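Local coordinates for pumilio homolog 23 (Arabidopsis thaliana, PDB 5WZJ), which binds RNA sequence-specifically through pumilio repeats and recognises a sequence of 18S rRNA, at residues 67-72 against 104-109; 387-392 against 399-404; 432-437 against 472-477. All blocks are in the same frame, centred on the assembly; numbering follows the deposited sequence.

Overall arrangement
Three contacts follow one another along the chain without overlapping, all within the NOP9-like PUF repeat domain. Contact 1 joins helices 64-74 and 100-112, about 55 Å from contact 2 and about 47 Å from contact 3 (centre to centre), across the centre of the chain from both. Contacts 2 and 3 are neighbours, their centres about 16 Å apart: Leu-399, Leu-402 and Leu-403 of helix 398-403 pack on Leu-433 of helix 427-436. Contacts 1 and 3 each present two side chains to RNA bases, G11 and G10 in the first, A3 and G2 in the second, which means that the RNA runs antiparallel to the protein chain; contact 2 stays about 9 Å from the RNA by nearest atoms.

Contact 1 of 3, residues 67-72 against 104-109; sequences VLQTLL and AESALK. With nucleotides of chain B.
Gln-69 and Ser-106 make the close part of this contact. The amide NE2 of Gln-69 donates to Ser-106 OG at 3.0 Å (N-H...O 163°), and the hydroxyl lies almost in the amide plane. Ser-106 OG also presses against the aliphatic stem, 3.3 Å from Gln-69 CG. That CG lies opposite its carbonyl carbon (chi1 -73°), and the extended chain beyond carries the amide past Ser-106 to the base. With NE2 on the serine, Gln-69 OE1 faces the RNA, where it accepts from N1 of G11 of chain B at 2.8 Å and also from its N2. Ser-106 OG is shared further with Glu-73 and with the carbonyl of His-102, a second shell that is likely to hold the base-reading glutamine in place. One residue earlier, Glu-105 OE1 takes N1 of G10 of chain B at 2.7 Å and N2 of that base at 2.8 Å, while OE2 forms a salt bridge with Arg-154. Reading of the Watson-Crick edge by side chains from corresponding helices of successive repeats is the hallmark of pumilio proteins, here the first and second. Farther along, the fit is looser: Leu-72 meets Ala-107 only by CD1, which stands 4.2 Å from Ala-107 CB. Lys-109 is exposed to solvent and takes no part in this pairing of the two segments. The helices run nearly parallel, their segment axes 11° apart and 8.7 Å at closest approach. Behind helix 64-74, helix 37-49 meets Leu-68, Leu-71 and Leu-72, and helix 17-31 meets Val-67 and Leu-71; beyond helix 100-112 comes helix 146-160, touched by Glu-105 and Leu-108.

Contact 2 of 3, residues 387-392 against 399-404; sequences AVCSTN and LPRLLF
Arg-401 reaches past Val-388 to bond the main chain where helix 377-388 ends. Its CB starts the contact, 3.5 Å from Val-388 CG1. The chain then runs extended from CG to NE (chi2 176°), which carries CD along the same methyl, 3.8 Å from Val-388 CG1, with the two side chains running alongside in opposing senses. At the tip, NH1 donates to Val-388 O at 3.0 Å; the N-H...O angle of 144° makes the bond somewhat bent, but the oxygen sits at the edge of the guanidinium, close to its plane. NH1 also lies 3.9 Å from Cys-389 CA, with Cys-389 SG only slightly farther away. The accepting carbonyl belongs to the last helical residue, so the negative end of the helix would probably favour the arginine's charge there. Beside the arginine, Leu-402 CD2 adds an apolar touch on Val-388 CG2 at 4.2 Å. This is an interhelix contact of the all-helical PUF repeat domain: Val-388 also packs against Leu-355 of helix 351-356, while Leu-402 leans on Leu-433 of helix 427-436 and Tyr-447 of helix 445-453.

Contact 3 of 3, residues 432-437 against 472-477; sequences ILQGIF and IEAFLA. With nucleotides of chain B.
Ala-474 O is gripped by a water that donates to it at 2.7 Å, receives a weak bond from Ala-477 N of its own segment, and has Phe-437 CB packed against it. The same water donates to Phe-437 O at 3.1 Å and so bridges the backbones of the two segments. Next to the bridge, CB of Phe-475 sits over the face of the Phe-437 ring, 4.0 Å from its centroid and almost on the ring normal, a CH-pi contact. Beyond it the two rings form an offset edge-to-face pair, the edge of Phe-475 toward the face of Phe-437, with centroids 5.7 Å apart and planes at 70°. With CG of Phe-475 swung opposite its own backbone N (chi1 164°), the ring stays beside its partner. Ala-474 CB fills the space next to Gln-434, 3.9 Å from Gln-434 CA. Such side-by-side helices, each offering polar side chains to consecutive bases, are characteristic of the PUF fold, and residues 472-477 belong to the seventh pumilio repeat. Gln-434 NE2 donates nearly straight (170°) to N1 of A3 of chain B at 3.0 Å, and its OE1 accepts a weak bond from N6. Replacing Gln-434 by alanine removes the amide, which would probably leave N1 of this adenine without its donor and N6 without its weak acceptor. Glu-473 sets its carboxylate against the Watson-Crick edge of the neighbouring guanine: OE1 takes N1 of G2 of chain B at 2.8 Å and OE2 takes N2 of that base at 2.8 Å. Lys-511 holds OE1 by a salt bridge and Thr-508 bonds OE2, both from helix 503-514. Leu-451 of helix 445-453 touches both phenylalanines, and Leu-488 of helix 482-490 packs on Phe-475.

Contact 1 of 3, residues 67-72 against 104-109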
loop_
_atom_site.group_PDB
_atom_site.type_symbol
_atom_site.label_atom_id
_atom_site.label_comp_id
_atom_site.label_asym_id
_atom_site.label_seq_id
_atom_site.Cartn_x
_atom_site.Cartn_y
_atom_site.Cartn_z
ATOM N N VAL A 67 19.394 9.562 24.506
ATOM C CA VAL A 67 20.258 10.730 24.338
ATOM C C VAL A 67 21.161 10.546 23.127
ATOM O O VAL A 67 21.351 11.470 22.329
ATOM C CB VAL A 67 21.078 10.981 25.618
ATOM C CG1 VAL A 67 22.010 12.167 25.427
ATOM C CG2 VAL A 67 20.138 11.213 26.804
ATOM N N LEU A 68 21.713 9.344 22.961
ATOM C CA LEU A 68 22.600 9.088 21.832
ATOM C C LEU A 68 21.865 9.273 20.509
ATOM O O LEU A 68 22.436 9.803 19.551
ATOM C CB LEU A 68 23.199 7.683 21.961
ATOM C CG LEU A 68 24.282 7.232 20.979
ATOM C CD1 LEU A 68 25.393 8.283 20.824
ATOM C CD2 LEU A 68 24.869 5.892 21.428
ATOM N N GLN A 69 20.582 8.891 20.450
ATOM C CA GLN A 69 19.780 9.167 19.257
ATOM C C GLN A 69 19.753 10.657 18.949
ATOM O O GLN A 69 19.908 11.069 17.791
ATOM C CB GLN A 69 18.346 8.671 19.437
ATOM C CG GLN A 69 18.167 7.170 19.373
ATOM C CD GLN A 69 16.709 6.795 19.421
ATOM O OE1 GLN A 69 16.175 6.486 20.485
ATOM N NE2 GLN A 69 16.049 6.823 18.266
ATOM N N THR A 70 19.506 11.473 19.975
ATOM C CA THR A 70 19.495 12.918 19.805
ATOM C C THR A 70 20.837 13.416 19.289
ATOM O O THR A 70 20.885 14.235 18.365
ATOM C CB THR A 70 19.148 13.594 21.137
ATOM O OG1 THR A 70 17.884 13.100 21.601
ATOM C CG2 THR A 70 19.073 15.115 20.969
ATOM N N LEU A 71 21.941 12.918 19.859
ATOM C CA LEU A 71 23.268 13.342 19.406
ATOM C C LEU A 71 23.509 12.975 17.939
ATOM O O LEU A 71 24.061 13.771 17.167
ATOM C CB LEU A 71 24.338 12.710 20.289
ATOM C CG LEU A 71 24.200 13.008 21.788
ATOM C CD1 LEU A 71 25.293 12.309 22.545
ATOM C CD2 LEU A 71 24.245 14.511 22.041
ATOM N N LEU A 72 23.113 11.770 17.537
ATOM C CA LEU A 72 23.405 11.328 16.177
ATOM C C LEU A 72 22.602 12.109 15.150
ATOM O O LEU A 72 23.101 12.383 14.054
ATOM C CB LEU A 72 23.130 9.828 16.044
ATOM C CG LEU A 72 24.132 8.932 16.771
ATOM C CD1 LEU A 72 23.636 7.491 16.851
ATOM C CD2 LEU A 72 25.478 8.985 16.068
ATOM N N ALA A 104 21.035 2.658 16.200
ATOM C CA ALA A 104 21.524 2.315 14.866
ATOM C C ALA A 104 20.668 2.967 13.777
ATOM O O ALA A 104 21.193 3.502 12.795
ATOM C CB ALA A 104 21.546 0.792 14.698
ATOM N N GLU A 105 19.347 2.952 13.942
ATOM C CA GLU A 105 18.495 3.561 12.922
ATOM C C GLU A 105 18.615 5.082 12.916
ATOM O O GLU A 105 18.484 5.706 11.854
ATOM C CB GLU A 105 17.038 3.148 13.130
ATOM C CG GLU A 105 16.732 1.694 12.758
ATOM C CD GLU A 105 15.227 1.426 12.710
ATOM O OE1 GLU A 105 14.703 0.769 13.629
ATOM O OE2 GLU A 105 14.563 1.883 11.757
ATOM N N SER A 106 18.853 5.699 14.083
ATOM C CA SER A 106 19.105 7.138 14.109
ATOM C C SER A 106 20.384 7.474 13.356
ATOM O O SER A 106 20.456 8.504 12.677
ATOM C CB SER A 106 19.178 7.653 15.555
ATOM O OG SER A 106 17.871 7.767 16.119
ATOM N N ALA A 107 21.399 6.610 13.447
ATOM C CA ALA A 107 22.614 6.842 12.667
ATOM C C ALA A 107 22.314 6.793 11.177
ATOM O O ALA A 107 22.817 7.623 10.409
ATOM C CB ALA A 107 23.696 5.824 13.025
ATOM N N LEU A 108 21.472 5.841 10.756
ATOM C CA LEU A 108 21.113 5.721 9.346
ATOM C C LEU A 108 20.270 6.905 8.876
ATOM O O LEU A 108 20.513 7.454 7.795
ATOM C CB LEU A 108 20.375 4.399 9.107
ATOM C CG LEU A 108 21.211 3.148 9.421
ATOM C CD1 LEU A 108 20.394 1.851 9.215
ATOM C CD2 LEU A 108 22.456 3.130 8.550
ATOM N N LYS A 109 19.268 7.305 9.669
ATOM C CA LYS A 109 18.449 8.460 9.313
ATOM C C LYS A 109 19.300 9.708 9.172
ATOM O O LYS A 109 19.065 10.532 8.282
ATOM C CB LYS A 109 17.375 8.707 10.376
ATOM C CG LYS A 109 16.291 7.665 10.465
ATOM C CD LYS A 109 15.279 8.094 11.529
ATOM C CE LYS A 109 14.178 7.067 11.712
ATOM N NZ LYS A 109 13.279 7.466 12.845
ATOM P P G B 11 9.973 -4.176 22.689
ATOM O OP1 G B 11 10.468 -5.565 22.519
ATOM O OP2 G B 11 8.635 -3.923 23.272
ATOM O "O5'" G B 11 11.094 -3.461 23.547
ATOM C "C5'" G B 11 10.862 -2.243 24.242
ATOM C "C4'" G B 11 12.186 -1.613 24.604
ATOM O "O4'" G B 11 12.635 -0.814 23.475
ATOM C "C3'" G B 11 12.179 -0.680 25.813
ATOM O "O3'" G B 11 13.462 -0.722 26.453
ATOM C "C2'" G B 11 12.014 0.681 25.166
ATOM O "O2'" G B 11 12.464 1.754 25.965
ATOM C "C1'" G B 11 12.863 0.509 23.900
ATOM N N9 G B 11 12.494 1.446 22.836
ATOM C C8 G B 11 11.283 1.529 22.171
ATOM N N7 G B 11 11.238 2.529 21.319
ATOM C C5 G B 11 12.484 3.143 21.435
ATOM C C6 G B 11 13.022 4.274 20.771
ATOM O O6 G B 11 12.481 4.983 19.919
ATOM N N1 G B 11 14.319 4.565 21.208
ATOM C C2 G B 11 15.019 3.841 22.151
ATOM N N2 G B 11 16.268 4.260 22.437
ATOM N N3 G B 11 14.531 2.780 22.775
ATOM C C4 G B 11 13.269 2.493 22.378
ATOM P P G B 10 5.655 -5.000 17.721
ATOM O OP1 G B 10 4.895 -5.658 18.799
ATOM O OP2 G B 10 5.138 -3.810 17.020
ATOM O "O5'" G B 10 7.078 -4.558 18.292
ATOM C "C5'" G B 10 7.973 -5.488 18.889
ATOM C "C4'" G B 10 9.224 -4.790 19.370
ATOM O "O4'" G B 10 9.924 -4.255 18.210
ATOM C "C3'" G B 10 8.982 -3.599 20.309
ATOM O "O3'" G B 10 10.056 -3.471 21.245
ATOM C "C2'" G B 10 9.034 -2.416 19.360
ATOM O "O2'" G B 10 9.373 -1.186 19.963
ATOM C "C1'" G B 10 10.110 -2.866 18.372
ATOM N N9 G B 10 9.991 -2.173 17.091
ATOM C C8 G B 10 8.806 -1.915 16.422
ATOM N N7 G B 10 8.993 -1.196 15.351
ATOM C C5 G B 10 10.364 -0.952 15.323
ATOM C C6 G B 10 11.146 -0.237 14.383
ATOM O O6 G B 10 10.763 0.343 13.370
ATOM N N1 G B 10 12.495 -0.236 14.720
ATOM C C2 G B 10 13.035 -0.856 15.818
ATOM N N2 G B 10 14.370 -0.755 15.975
ATOM N N3 G B 10 12.311 -1.527 16.699
ATOM C C4 G B 10 10.997 -1.533 16.397
#

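Contact 2 of 3, residues 387-392 against 399-404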
loop_
_atom_site.group_PDB
_atom_site.type_symbol
_atom_site.label_atom_id
_atom_site.label_comp_id
_atom_site.label_asym_id
_atom_site.label_seq_id
_atom_site.Cartn_x
_atom_site.Cartn_y
_atom_site.Cartn_z
ATOM N N ALA A 387 -22.598 -15.247 -9.329
ATOM C CA ALA A 387 -22.148 -15.658 -8.005
ATOM C C ALA A 387 -22.959 -14.993 -6.902
ATOM O O ALA A 387 -23.096 -15.557 -5.810
ATOM C CB ALA A 387 -20.667 -15.328 -7.822
ATOM N N VAL A 388 -23.490 -13.801 -7.155
ATOM C CA VAL A 388 -24.139 -13.027 -6.100
ATOM C C VAL A 388 -25.651 -13.168 -6.215
ATOM O O VAL A 388 -26.371 -13.113 -5.210
ATOM C CB VAL A 388 -23.705 -11.551 -6.165
ATOM C CG1 VAL A 388 -24.463 -10.717 -5.148
ATOM C CG2 VAL A 388 -22.194 -11.435 -5.931
ATOM N N CYS A 389 -26.135 -13.365 -7.441
ATOM C CA CYS A 389 -27.564 -13.428 -7.747
ATOM C C CYS A 389 -27.853 -14.751 -8.452
ATOM O O CYS A 389 -27.676 -14.860 -9.669
ATOM C CB CYS A 389 -27.976 -12.245 -8.613
ATOM S SG CYS A 389 -27.576 -10.657 -7.864
ATOM N N SER A 390 -28.324 -15.742 -7.689
ATOM C CA SER A 390 -28.500 -17.090 -8.223
ATOM C C SER A 390 -29.729 -17.216 -9.117
ATOM O O SER A 390 -29.720 -18.016 -10.057
ATOM C CB SER A 390 -28.588 -18.099 -7.079
ATOM O OG SER A 390 -29.743 -17.847 -6.297
ATOM N N THR A 391 -30.792 -16.468 -8.838
ATOM C CA THR A 391 -31.993 -16.490 -9.660
ATOM C C THR A 391 -32.016 -15.286 -10.595
ATOM O O THR A 391 -31.357 -14.269 -10.357
ATOM C CB THR A 391 -33.265 -16.482 -8.804
ATOM O OG1 THR A 391 -33.324 -15.261 -8.050
ATOM C CG2 THR A 391 -33.304 -17.683 -7.855
ATOM N N ASN A 392 -32.804 -15.412 -11.667
ATOM C CA ASN A 392 -32.950 -14.304 -12.601
ATOM C C ASN A 392 -33.507 -13.073 -11.906
ATOM O O ASN A 392 -33.029 -11.956 -12.132
ATOM C CB ASN A 392 -33.853 -14.703 -13.768
ATOM C CG ASN A 392 -33.076 -15.278 -14.933
ATOM O OD1 ASN A 392 -33.003 -16.495 -15.103
ATOM N ND2 ASN A 392 -32.485 -14.403 -15.742
ATOM N N LEU A 399 -26.255 -4.579 -7.201
ATOM C CA LEU A 399 -25.568 -3.456 -6.566
ATOM C C LEU A 399 -25.721 -3.475 -5.062
ATOM O O LEU A 399 -24.689 -3.456 -4.346
ATOM C CB LEU A 399 -26.031 -2.127 -7.185
ATOM C CG LEU A 399 -24.950 -1.298 -7.885
ATOM C CD1 LEU A 399 -23.782 -0.979 -6.933
ATOM C CD2 LEU A 399 -24.446 -2.022 -9.139
ATOM N N PRO A 400 -26.924 -3.511 -4.467
ATOM C CA PRO A 400 -27.018 -3.562 -3.002
ATOM C C PRO A 400 -26.233 -4.705 -2.378
ATOM O O PRO A 400 -25.613 -4.524 -1.324
ATOM C CB PRO A 400 -28.524 -3.728 -2.742
ATOM C CG PRO A 400 -29.187 -3.164 -3.937
ATOM C CD PRO A 400 -28.265 -3.472 -5.095
ATOM N N ARG A 401 -26.246 -5.882 -3.003
ATOM C CA ARG A 401 -25.558 -7.014 -2.401
ATOM C C ARG A 401 -24.047 -6.830 -2.423
ATOM O O ARG A 401 -23.367 -7.248 -1.484
ATOM C CB ARG A 401 -25.963 -8.310 -3.103
ATOM C CG ARG A 401 -27.447 -8.656 -2.901
ATOM C CD ARG A 401 -27.856 -9.883 -3.667
ATOM N NE ARG A 401 -29.271 -10.185 -3.459
ATOM C CZ ARG A 401 -29.857 -11.320 -3.830
ATOM N NH1 ARG A 401 -29.150 -12.276 -4.425
ATOM N NH2 ARG A 401 -31.151 -11.502 -3.596
ATOM N N LEU A 402 -23.504 -6.193 -3.461
ATOM C CA LEU A 402 -22.060 -5.971 -3.483
ATOM C C LEU A 402 -21.656 -4.824 -2.566
ATOM O O LEU A 402 -20.603 -4.885 -1.922
ATOM C CB LEU A 402 -21.582 -5.702 -4.911
ATOM C CG LEU A 402 -21.392 -6.941 -5.790
ATOM C CD1 LEU A 402 -21.239 -6.539 -7.241
ATOM C CD2 LEU A 402 -20.198 -7.771 -5.335
ATOM N N LEU A 403 -22.477 -3.769 -2.492
ATOM C CA LEU A 403 -22.213 -2.695 -1.533
ATOM C C LEU A 403 -22.128 -3.206 -0.099
ATOM O O LEU A 403 -21.363 -2.663 0.708
ATOM C CB LEU A 403 -23.298 -1.621 -1.628
ATOM C CG LEU A 403 -23.344 -0.809 -2.922
ATOM C CD1 LEU A 403 -24.628 0.024 -2.929
ATOM C CD2 LEU A 403 -22.082 0.080 -3.052
ATOM N N PHE A 404 -22.913 -4.228 0.244
ATOM C CA PHE A 404 -22.924 -4.772 1.597
ATOM C C PHE A 404 -22.552 -6.246 1.559
ATOM O O PHE A 404 -23.246 -7.077 2.152
ATOM C CB PHE A 404 -24.302 -4.623 2.253
ATOM C CG PHE A 404 -24.709 -3.208 2.538
ATOM C CD1 PHE A 404 -24.089 -2.480 3.538
ATOM C CD2 PHE A 404 -25.747 -2.621 1.833
ATOM C CE1 PHE A 404 -24.475 -1.183 3.817
ATOM C CE2 PHE A 404 -26.143 -1.328 2.103
ATOM C CZ PHE A 404 -25.510 -0.603 3.101
#

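Contact 3 of 3, residues 432-437 against 472-477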
loop_
_atom_site.group_PDB
_atom_site.type_symbol
_atom_site.label_atom_id
_atom_site.label_comp_id
_atom_site.label_asym_id
_atom_site.label_seq_id
_atom_site.Cartn_x
_atom_site.Cartn_y
_atom_site.Cartn_z
ATOM N N ILE A 432 -14.496 -3.522 -6.043
ATOM C CA ILE A 432 -14.927 -4.310 -7.197
ATOM C C ILE A 432 -15.826 -3.469 -8.099
ATOM O O ILE A 432 -15.630 -3.395 -9.319
ATOM C CB ILE A 432 -15.642 -5.589 -6.728
ATOM C CG1 ILE A 432 -14.648 -6.531 -6.051
ATOM C CG2 ILE A 432 -16.316 -6.301 -7.905
ATOM C CD1 ILE A 432 -15.294 -7.739 -5.404
ATOM N N LEU A 433 -16.794 -2.778 -7.492
ATOM C CA LEU A 433 -17.751 -1.971 -8.248
ATOM C C LEU A 433 -17.063 -0.806 -8.948
ATOM O O LEU A 433 -17.421 -0.457 -10.079
ATOM C CB LEU A 433 -18.847 -1.470 -7.305
ATOM C CG LEU A 433 -19.847 -2.540 -6.840
ATOM C CD1 LEU A 433 -20.658 -2.043 -5.644
ATOM C CD2 LEU A 433 -20.786 -2.905 -7.992
ATOM N N GLN A 434 -16.072 -0.192 -8.292
ATOM C CA GLN A 434 -15.287 0.849 -8.949
ATOM C C GLN A 434 -14.605 0.306 -10.191
ATOM O O GLN A 434 -14.540 0.987 -11.222
ATOM C CB GLN A 434 -14.252 1.427 -7.971
ATOM C CG GLN A 434 -14.895 2.261 -6.857
ATOM C CD GLN A 434 -13.954 2.519 -5.715
ATOM O OE1 GLN A 434 -12.938 3.183 -5.880
ATOM N NE2 GLN A 434 -14.283 1.992 -4.550
ATOM N N GLY A 435 -14.083 -0.921 -10.111
ATOM C CA GLY A 435 -13.481 -1.534 -11.286
ATOM C C GLY A 435 -14.516 -1.905 -12.336
ATOM O O GLY A 435 -14.273 -1.747 -13.535
ATOM N N ILE A 436 -15.677 -2.410 -11.896
ATOM C CA ILE A 436 -16.770 -2.746 -12.815
ATOM C C ILE A 436 -17.094 -1.557 -13.710
ATOM O O ILE A 436 -17.223 -1.690 -14.933
ATOM C CB ILE A 436 -18.009 -3.215 -12.025
ATOM C CG1 ILE A 436 -17.788 -4.632 -11.479
ATOM C CG2 ILE A 436 -19.301 -3.134 -12.876
ATOM C CD1 ILE A 436 -17.863 -5.700 -12.546
ATOM N N PHE A 437 -17.205 -0.370 -13.121
ATOM C CA PHE A 437 -17.667 0.766 -13.906
ATOM C C PHE A 437 -16.587 1.347 -14.805
ATOM O O PHE A 437 -16.847 2.329 -15.510
ATOM C CB PHE A 437 -18.280 1.831 -12.984
ATOM C CG PHE A 437 -19.655 1.441 -12.499
ATOM C CD1 PHE A 437 -20.684 1.255 -13.418
ATOM C CD2 PHE A 437 -19.901 1.181 -11.155
ATOM C CE1 PHE A 437 -21.952 0.843 -13.005
ATOM C CE2 PHE A 437 -21.172 0.773 -10.725
ATOM C CZ PHE A 437 -22.195 0.601 -11.654
ATOM N N ILE A 472 -20.576 5.454 -6.892
ATOM C CA ILE A 472 -21.351 6.431 -7.659
ATOM C C ILE A 472 -20.448 7.254 -8.576
ATOM O O ILE A 472 -20.767 7.474 -9.754
ATOM C CB ILE A 472 -22.166 7.321 -6.699
ATOM C CG1 ILE A 472 -23.285 6.487 -6.061
ATOM C CG2 ILE A 472 -22.747 8.545 -7.435
ATOM C CD1 ILE A 472 -24.068 7.244 -5.020
ATOM N N GLU A 473 -19.286 7.686 -8.071
ATOM C CA GLU A 473 -18.398 8.519 -8.875
ATOM C C GLU A 473 -17.808 7.735 -10.035
ATOM O O GLU A 473 -17.628 8.281 -11.130
ATOM C CB GLU A 473 -17.288 9.115 -7.997
ATOM C CG GLU A 473 -17.795 10.218 -7.065
ATOM C CD GLU A 473 -16.799 10.584 -5.975
ATOM O OE1 GLU A 473 -15.582 10.332 -6.148
ATOM O OE2 GLU A 473 -17.241 11.112 -4.938
ATOM N N ALA A 474 -17.503 6.455 -9.820
ATOM C CA ALA A 474 -17.016 5.637 -10.924
ATOM C C ALA A 474 -18.095 5.468 -11.994
ATOM O O ALA A 474 -17.799 5.507 -13.195
ATOM C CB ALA A 474 -16.546 4.274 -10.401
ATOM N N PHE A 475 -19.351 5.272 -11.576
ATOM C CA PHE A 475 -20.452 5.228 -12.540
ATOM C C PHE A 475 -20.579 6.542 -13.308
ATOM O O PHE A 475 -20.760 6.540 -14.528
ATOM C CB PHE A 475 -21.764 4.906 -11.825
ATOM C CG PHE A 475 -22.998 5.200 -12.646
ATOM C CD1 PHE A 475 -23.348 4.389 -13.712
ATOM C CD2 PHE A 475 -23.834 6.259 -12.311
ATOM C CE1 PHE A 475 -24.499 4.646 -14.458
ATOM C CE2 PHE A 475 -24.991 6.522 -13.046
ATOM C CZ PHE A 475 -25.308 5.719 -14.133
ATOM N N LEU A 476 -20.505 7.674 -12.607
ATOM C CA LEU A 476 -20.592 8.971 -13.279
ATOM C C LEU A 476 -19.475 9.167 -14.300
ATOM O O LEU A 476 -19.672 9.856 -15.314
ATOM C CB LEU A 476 -20.579 10.094 -12.239
ATOM C CG LEU A 476 -21.855 10.151 -11.383
ATOM C CD1 LEU A 476 -21.805 11.341 -10.452
ATOM C CD2 LEU A 476 -23.095 10.245 -12.273
ATOM N N ALA A 477 -18.305 8.568 -14.064
ATOM C CA ALA A 477 -17.201 8.641 -15.014
ATOM C C ALA A 477 -17.243 7.550 -16.073
ATOM O O ALA A 477 -16.409 7.565 -16.977
ATOM C CB ALA A 477 -15.860 8.563 -14.268
ATOM P P G B 2 -7.805 14.045 2.483
ATOM O OP1 G B 2 -7.010 13.520 3.621
ATOM O OP2 G B 2 -7.155 14.304 1.175
ATOM O "O5'" G B 2 -8.980 12.993 2.250
ATOM C "C5'" G B 2 -10.073 12.905 3.153
ATOM C "C4'" G B 2 -11.068 11.865 2.698
ATOM O "O4'" G B 2 -11.699 12.278 1.466
ATOM C "C3'" G B 2 -10.491 10.493 2.391
ATOM O "O3'" G B 2 -10.387 9.732 3.583
ATOM C "C2'" G B 2 -11.482 9.898 1.379
ATOM O "O2'" G B 2 -12.502 9.165 2.045
ATOM C "C1'" G B 2 -12.108 11.150 0.737
ATOM N N9 G B 2 -11.790 11.340 -0.691
ATOM C C8 G B 2 -10.624 11.714 -1.328
ATOM N N7 G B 2 -10.753 11.787 -2.634
ATOM C C5 G B 2 -12.086 11.443 -2.865
ATOM C C6 G B 2 -12.840 11.335 -4.067
ATOM O O6 G B 2 -12.465 11.525 -5.225
ATOM N N1 G B 2 -14.159 10.952 -3.826
ATOM C C2 G B 2 -14.693 10.696 -2.591
ATOM N N2 G B 2 -15.982 10.345 -2.551
ATOM N N3 G B 2 -14.011 10.798 -1.459
ATOM C C4 G B 2 -12.730 11.170 -1.677
ATOM P P A B 3 -9.408 8.464 3.701
ATOM O OP1 A B 3 -8.789 8.548 5.054
ATOM O OP2 A B 3 -8.556 8.365 2.489
ATOM O "O5'" A B 3 -10.411 7.226 3.724
ATOM C "C5'" A B 3 -11.420 7.114 4.723
ATOM C "C4'" A B 3 -12.299 5.910 4.480
ATOM O "O4'" A B 3 -13.046 6.093 3.251
ATOM C "C3'" A B 3 -11.578 4.578 4.286
ATOM O "O3'" A B 3 -11.236 3.960 5.515
ATOM C "C2'" A B 3 -12.566 3.767 3.449
ATOM O "O2'" A B 3 -13.586 3.195 4.258
ATOM C "C1'" A B 3 -13.202 4.856 2.586
ATOM N N9 A B 3 -12.589 4.961 1.251
ATOM C C8 A B 3 -11.813 5.987 0.759
ATOM N N7 A B 3 -11.445 5.800 -0.494
ATOM C C5 A B 3 -12.035 4.577 -0.839
ATOM C C6 A B 3 -12.040 3.811 -2.017
ATOM N N6 A B 3 -11.397 4.173 -3.131
ATOM N N1 A B 3 -12.734 2.645 -2.024
ATOM C C2 A B 3 -13.377 2.265 -0.918
ATOM N N3 A B 3 -13.446 2.900 0.252
ATOM C C4 A B 3 -12.747 4.053 0.225
HETATM O O HOH W 1 -15.523 4.892 -14.407
#